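Local structure of fructose transport system repressor FruR (Pseudomonas putida, 3O74) at residues B[172-175]-B[179-182]; B[184-189]-B[193-198]. The protein acts as a dual transcriptional regulator of the LacI family, with fructose 1-phosphate as its preferred effector, and probably represses or activates genes by sequence-specific DNA binding. All coordinates share one frame; numbering follows the deposited sequence.

Contact 1. Residues B[172-175]-B[179-182]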
loop_
_atom_site.group_PDB
_atom_site.type_symbol
_atom_site.label_atom_id
_atom_site.label_comp_id
_atom_site.label_asym_id
_atom_site.label_seq_id
_atom_site.Cartn_x
_atom_site.Cartn_y
_atom_site.Cartn_z
ATOM N N GLN B 172 -3.711 -5.979 26.140
ATOM C CA GLN B 172 -3.305 -7.081 27.002
ATOM C C GLN B 172 -2.053 -6.702 27.784
ATOM O O GLN B 172 -1.922 -7.027 28.961
ATOM C CB GLN B 172 -3.062 -8.334 26.157
ATOM C CG GLN B 172 -2.637 -9.572 26.927
ATOM C CD GLN B 172 -2.444 -10.776 26.017
ATOM O OE1 GLN B 172 -1.655 -11.675 26.314
ATOM N NE2 GLN B 172 -3.162 -10.794 24.898
ATOM N N LEU B 173 -1.140 -6.002 27.121
ATOM C CA LEU B 173 0.089 -5.532 27.751
ATOM C C LEU B 173 -0.204 -4.524 28.856
ATOM O O LEU B 173 0.270 -4.662 29.986
ATOM C CB LEU B 173 1.007 -4.895 26.706
ATOM C CG LEU B 173 2.311 -4.299 27.235
ATOM C CD1 LEU B 173 3.124 -5.364 27.958
ATOM C CD2 LEU B 173 3.121 -3.676 26.107
ATOM N N ILE B 174 -0.984 -3.503 28.520
ATOM C CA ILE B 174 -1.358 -2.475 29.486
ATOM C C ILE B 174 -2.093 -3.087 30.671
ATOM O O ILE B 174 -1.811 -2.759 31.825
ATOM C CB ILE B 174 -2.243 -1.396 28.828
ATOM C CG1 ILE B 174 -1.408 -0.552 27.867
ATOM C CG2 ILE B 174 -2.905 -0.510 29.887
ATOM C CD1 ILE B 174 -2.235 0.341 26.960
ATOM N N ASP B 175 -3.033 -3.981 30.383
ATOM C CA ASP B 175 -3.787 -4.655 31.434
ATOM C C ASP B 175 -2.871 -5.490 32.327
ATOM O O ASP B 175 -3.153 -5.670 33.510
ATOM C CB ASP B 175 -4.896 -5.530 30.834
ATOM C CG ASP B 175 -5.997 -4.711 30.174
ATOM O OD1 ASP B 175 -5.911 -3.465 30.186
ATOM O OD2 ASP B 175 -6.954 -5.317 29.640
ATOM N N GLY B 179 -0.367 -0.423 33.348
ATOM C CA GLY B 179 -0.063 0.848 32.715
ATOM C C GLY B 179 0.812 0.664 31.490
ATOM O O GLY B 179 1.095 -0.466 31.085
ATOM N N LEU B 180 1.240 1.770 30.890
ATOM C CA LEU B 180 2.141 1.705 29.744
ATOM C C LEU B 180 3.523 1.235 30.187
ATOM O O LEU B 180 3.946 1.509 31.312
ATOM C CB LEU B 180 2.270 3.072 29.073
ATOM C CG LEU B 180 1.012 3.767 28.559
ATOM C CD1 LEU B 180 1.366 5.148 28.034
ATOM C CD2 LEU B 180 0.348 2.937 27.478
ATOM N N PRO B 181 4.232 0.525 29.298
ATOM C CA PRO B 181 5.640 0.215 29.555
ATOM C C PRO B 181 6.463 1.468 29.285
ATOM O O PRO B 181 5.985 2.350 28.571
ATOM C CB PRO B 181 5.951 -0.848 28.504
ATOM C CG PRO B 181 5.058 -0.490 27.348
ATOM C CD PRO B 181 3.789 0.052 27.971
ATOM N N ASP B 182 7.665 1.559 29.843
ATOM C CA ASP B 182 8.512 2.714 29.581
ATOM C C ASP B 182 8.981 2.733 28.130
ATOM O O ASP B 182 9.235 3.796 27.565
ATOM C CB ASP B 182 9.712 2.734 30.523
ATOM C CG ASP B 182 9.342 3.167 31.928
ATOM O OD1 ASP B 182 8.167 3.532 32.156
ATOM O OD2 ASP B 182 10.231 3.148 32.804
#
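Ile174 and Gly179 meet through their backbones where helix 163-177 gives way to the loop leading to strand 183-186. Gly179 N lies 3.1 Å from Ile174 O in a weak hydrogen bond, bent to 124° at the hydrogen. The same two residues also meet the other way round: Ile174 CA approaches Gly179 O at 3.6 Å in a nearly straight CA-H...O contact. Gly179 is almost fully extended, a shape that a residue without a side chain adopts readily, and this lets both its N-H and its carbonyl lie beside the helix.

Next come the side chains. Ile174 and Leu180 run side by side and point the same way, so that Leu180 CD2 lies 3.7 Å from Ile174 CD1 and 3.9 Å from Ile174 CG1; the long arm of the isoleucine offers two carbons to one methyl. With CG1 anti to the carbonyl carbon (chi1 -71°), that arm runs alongside Leu180 CD2. Leu173 and Pro181 cross obliquely, with Leu173 CD2 3.9 Å from Pro181 CG.

The weak bond from Gly179 N back to Ile174 O, five positions earlier, is a 6→1 bond of the kind that can end a helix. It lies in the C-terminal lobe of the periplasmic-binding-protein fold, where helices and strands alternate, and here the chain turns from helix 163-177 back to strand 183-186. Proline suits the extended loop before the strand, since it has no N-H that would need an acceptor and contributes a compact apolar ring.

Farther out, Leu173 also rests on Ala124, Arg154 and Tyr156, and Pro181 on Ser122. The side chains of both Ile174 and Leu180 touch Arg202. Asp182 begins the return to the sheet, its OD2 accepting a hydrogen bond from Arg121 N.

Contact 2. Residues B[184-189]-B[193-198]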
loop_
_atom_site.group_PDB
_atom_site.type_symbol
_atom_site.label_atom_id
_atom_site.label_comp_id
_atom_site.label_asym_id
_atom_site.label_seq_id
_atom_site.Cartn_x
_atom_site.Cartn_y
_atom_site.Cartn_z
ATOM N N LEU B 184 8.779 0.415 24.125
ATOM C CA LEU B 184 8.086 -0.588 23.331
ATOM C C LEU B 184 8.666 -0.711 21.930
ATOM O O LEU B 184 8.908 0.287 21.251
ATOM C CB LEU B 184 6.597 -0.253 23.233
ATOM C CG LEU B 184 5.796 -1.136 22.274
ATOM C CD1 LEU B 184 5.627 -2.525 22.857
ATOM C CD2 LEU B 184 4.440 -0.517 21.964
ATOM N N VAL B 185 8.881 -1.952 21.505
ATOM C CA VAL B 185 9.278 -2.238 20.134
ATOM C C VAL B 185 8.188 -3.053 19.453
ATOM O O VAL B 185 7.730 -4.056 20.000
ATOM C CB VAL B 185 10.595 -3.030 20.079
ATOM C CG1 VAL B 185 10.890 -3.490 18.654
ATOM C CG2 VAL B 185 11.740 -2.196 20.623
ATOM N N THR B 186 7.759 -2.611 18.272
ATOM C CA THR B 186 6.860 -3.408 17.446
ATOM C C THR B 186 7.640 -3.955 16.257
ATOM O O THR B 186 8.458 -3.250 15.661
ATOM C CB THR B 186 5.658 -2.589 16.939
ATOM O OG1 THR B 186 6.133 -1.417 16.268
ATOM C CG2 THR B 186 4.767 -2.168 18.096
ATOM N N THR B 187 7.388 -5.213 15.914
ATOM C CA THR B 187 8.139 -5.872 14.851
ATOM C C THR B 187 7.598 -5.533 13.465
ATOM O O THR B 187 8.121 -6.006 12.457
ATOM C CB THR B 187 8.145 -7.390 15.031
ATOM O OG1 THR B 187 6.809 -7.894 14.905
ATOM C CG2 THR B 187 8.728 -7.759 16.406
ATOM N N SER B 188 6.550 -4.719 13.418
ATOM C CA SER B 188 5.922 -4.364 12.154
ATOM C C SER B 188 5.108 -3.088 12.300
ATOM O O SER B 188 4.420 -2.889 13.306
ATOM C CB SER B 188 5.018 -5.499 11.675
ATOM O OG SER B 188 4.298 -5.115 10.515
ATOM N N TYR B 189 5.181 -2.224 11.293
ATOM C CA TYR B 189 4.464 -0.957 11.355
ATOM C C TYR B 189 2.960 -1.141 11.525
ATOM O O TYR B 189 2.308 -0.346 12.204
ATOM C CB TYR B 189 4.743 -0.084 10.126
ATOM C CG TYR B 189 3.990 1.218 10.193
ATOM C CD1 TYR B 189 4.393 2.224 11.060
ATOM C CD2 TYR B 189 2.851 1.430 9.427
ATOM C CE1 TYR B 189 3.699 3.415 11.149
ATOM C CE2 TYR B 189 2.146 2.624 9.509
ATOM C CZ TYR B 189 2.578 3.611 10.371
ATOM O OH TYR B 189 1.890 4.801 10.461
ATOM N N GLN B 193 0.301 0.463 14.347
ATOM C CA GLN B 193 -0.955 1.154 14.076
ATOM C C GLN B 193 -2.014 0.787 15.104
ATOM O O GLN B 193 -2.796 1.636 15.535
ATOM C CB GLN B 193 -1.465 0.814 12.680
ATOM C CG GLN B 193 -0.620 1.355 11.553
ATOM C CD GLN B 193 -1.254 1.099 10.203
ATOM O OE1 GLN B 193 -2.364 1.551 9.933
ATOM N NE2 GLN B 193 -0.555 0.364 9.353
ATOM N N GLY B 194 -2.041 -0.488 15.482
ATOM C CA GLY B 194 -2.967 -0.954 16.496
ATOM C C GLY B 194 -2.604 -0.367 17.844
ATOM O O GLY B 194 -3.477 -0.006 18.635
ATOM N N VAL B 195 -1.303 -0.274 18.102
ATOM C CA VAL B 195 -0.810 0.350 19.321
ATOM C C VAL B 195 -1.331 1.784 19.412
ATOM O O VAL B 195 -1.799 2.213 20.462
ATOM C CB VAL B 195 0.729 0.345 19.372
ATOM C CG1 VAL B 195 1.229 1.324 20.419
ATOM C CG2 VAL B 195 1.257 -1.067 19.645
ATOM N N PHE B 196 -1.258 2.517 18.305
ATOM C CA PHE B 196 -1.745 3.891 18.279
ATOM C C PHE B 196 -3.237 3.966 18.571
ATOM O O PHE B 196 -3.707 4.919 19.190
ATOM C CB PHE B 196 -1.449 4.555 16.929
ATOM C CG PHE B 196 0.002 4.878 16.712
ATOM C CD1 PHE B 196 0.858 5.046 17.791
ATOM C CD2 PHE B 196 0.512 5.023 15.432
ATOM C CE1 PHE B 196 2.201 5.347 17.601
ATOM C CE2 PHE B 196 1.855 5.328 15.232
ATOM C CZ PHE B 196 2.698 5.491 16.320
ATOM N N ASP B 197 -3.988 2.969 18.112
ATOM C CA ASP B 197 -5.422 2.928 18.387
ATOM C C ASP B 197 -5.668 2.814 19.881
ATOM O O ASP B 197 -6.538 3.489 20.441
ATOM C CB ASP B 197 -6.082 1.750 17.676
ATOM C CG ASP B 197 -6.207 1.964 16.186
ATOM O OD1 ASP B 197 -6.348 3.130 15.760
ATOM O OD2 ASP B 197 -6.163 0.963 15.441
ATOM N N THR B 198 -4.894 1.949 20.523
ATOM C CA THR B 198 -5.036 1.732 21.953
ATOM C C THR B 198 -4.667 2.999 22.712
ATOM O O THR B 198 -5.387 3.423 23.612
ATOM C CB THR B 198 -4.169 0.553 22.430
ATOM O OG1 THR B 198 -4.617 -0.648 21.788
ATOM C CG2 THR B 198 -4.279 0.386 23.933
#
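Leu184 reaches from strand 183-186 to meet Val195 of helix 189-201, the first step of a beta-alpha-beta crossover that goes on to strand 210-214. Its CG stands anti to the backbone N (chi1 172°), which carries CD2 tip to tip against both methyls of the valine, 4.0 Å from Val195 CG1 and 4.0 Å from Val195 CG2. A long, branched residue on the strand meets a short, branched one on the helix, so that the apolar layer between them is filled by methyl groups, and Leu184 also packs against Ala124 and Ile126 of the neighbouring strand.

Two residues on, Thr186 faces the helix as well, as alternation along a strand requires, and its CG2 meets Val195 CG2 at 4.0 Å. Threonine suits this place because its two branches part company: the methyl joins the apolar layer, while OG1 makes a hydrogen bond with Thr213 OG1 of the adjacent strand.

The chain then leaves the sheet, and Ser188 takes the N-cap position of the helix; its OG is hydrogen-bonded to a glycerol molecule, probably from the crystallisation liquor. Tyr189 begins the first turn. Gln193 N donates to Tyr189 O at 3.0 Å, an ordinary helical bond with an angle of 142° at the hydrogen. The side chains of these two residues cross at about a right angle, with the ring and amide planes turned 34° from each other. Tyr189 also packs on Leu219 of the second subunit, whose Gln218 NE2 bonds to Gln193 O, so this helix start lies at the dimer interface. The aliphatic part of the glutamine also touches the ring, Gln193 CG lying 3.7 Å from Tyr189 CE2.

Contact 1 comes first along the chain, closing the short turn by which helix 163-177 passes into the loop ahead of strand 183-186. Contact 2 opens only after that turn is complete, bringing helix 189-201 back over the same strand. The two therefore follow in series, neither nested nor crossed, with their centres about 12 Å apart. They nevertheless meet in space: Ile174 CD1 of contact 1 packs 3.7 Å from Thr198 CG2 of contact 2, and Leu173 CD2 lies 4.3 Å from Leu184 CD1. The successive helices are thus joined to each other, and the earlier one to the strand between them, within a single lobe.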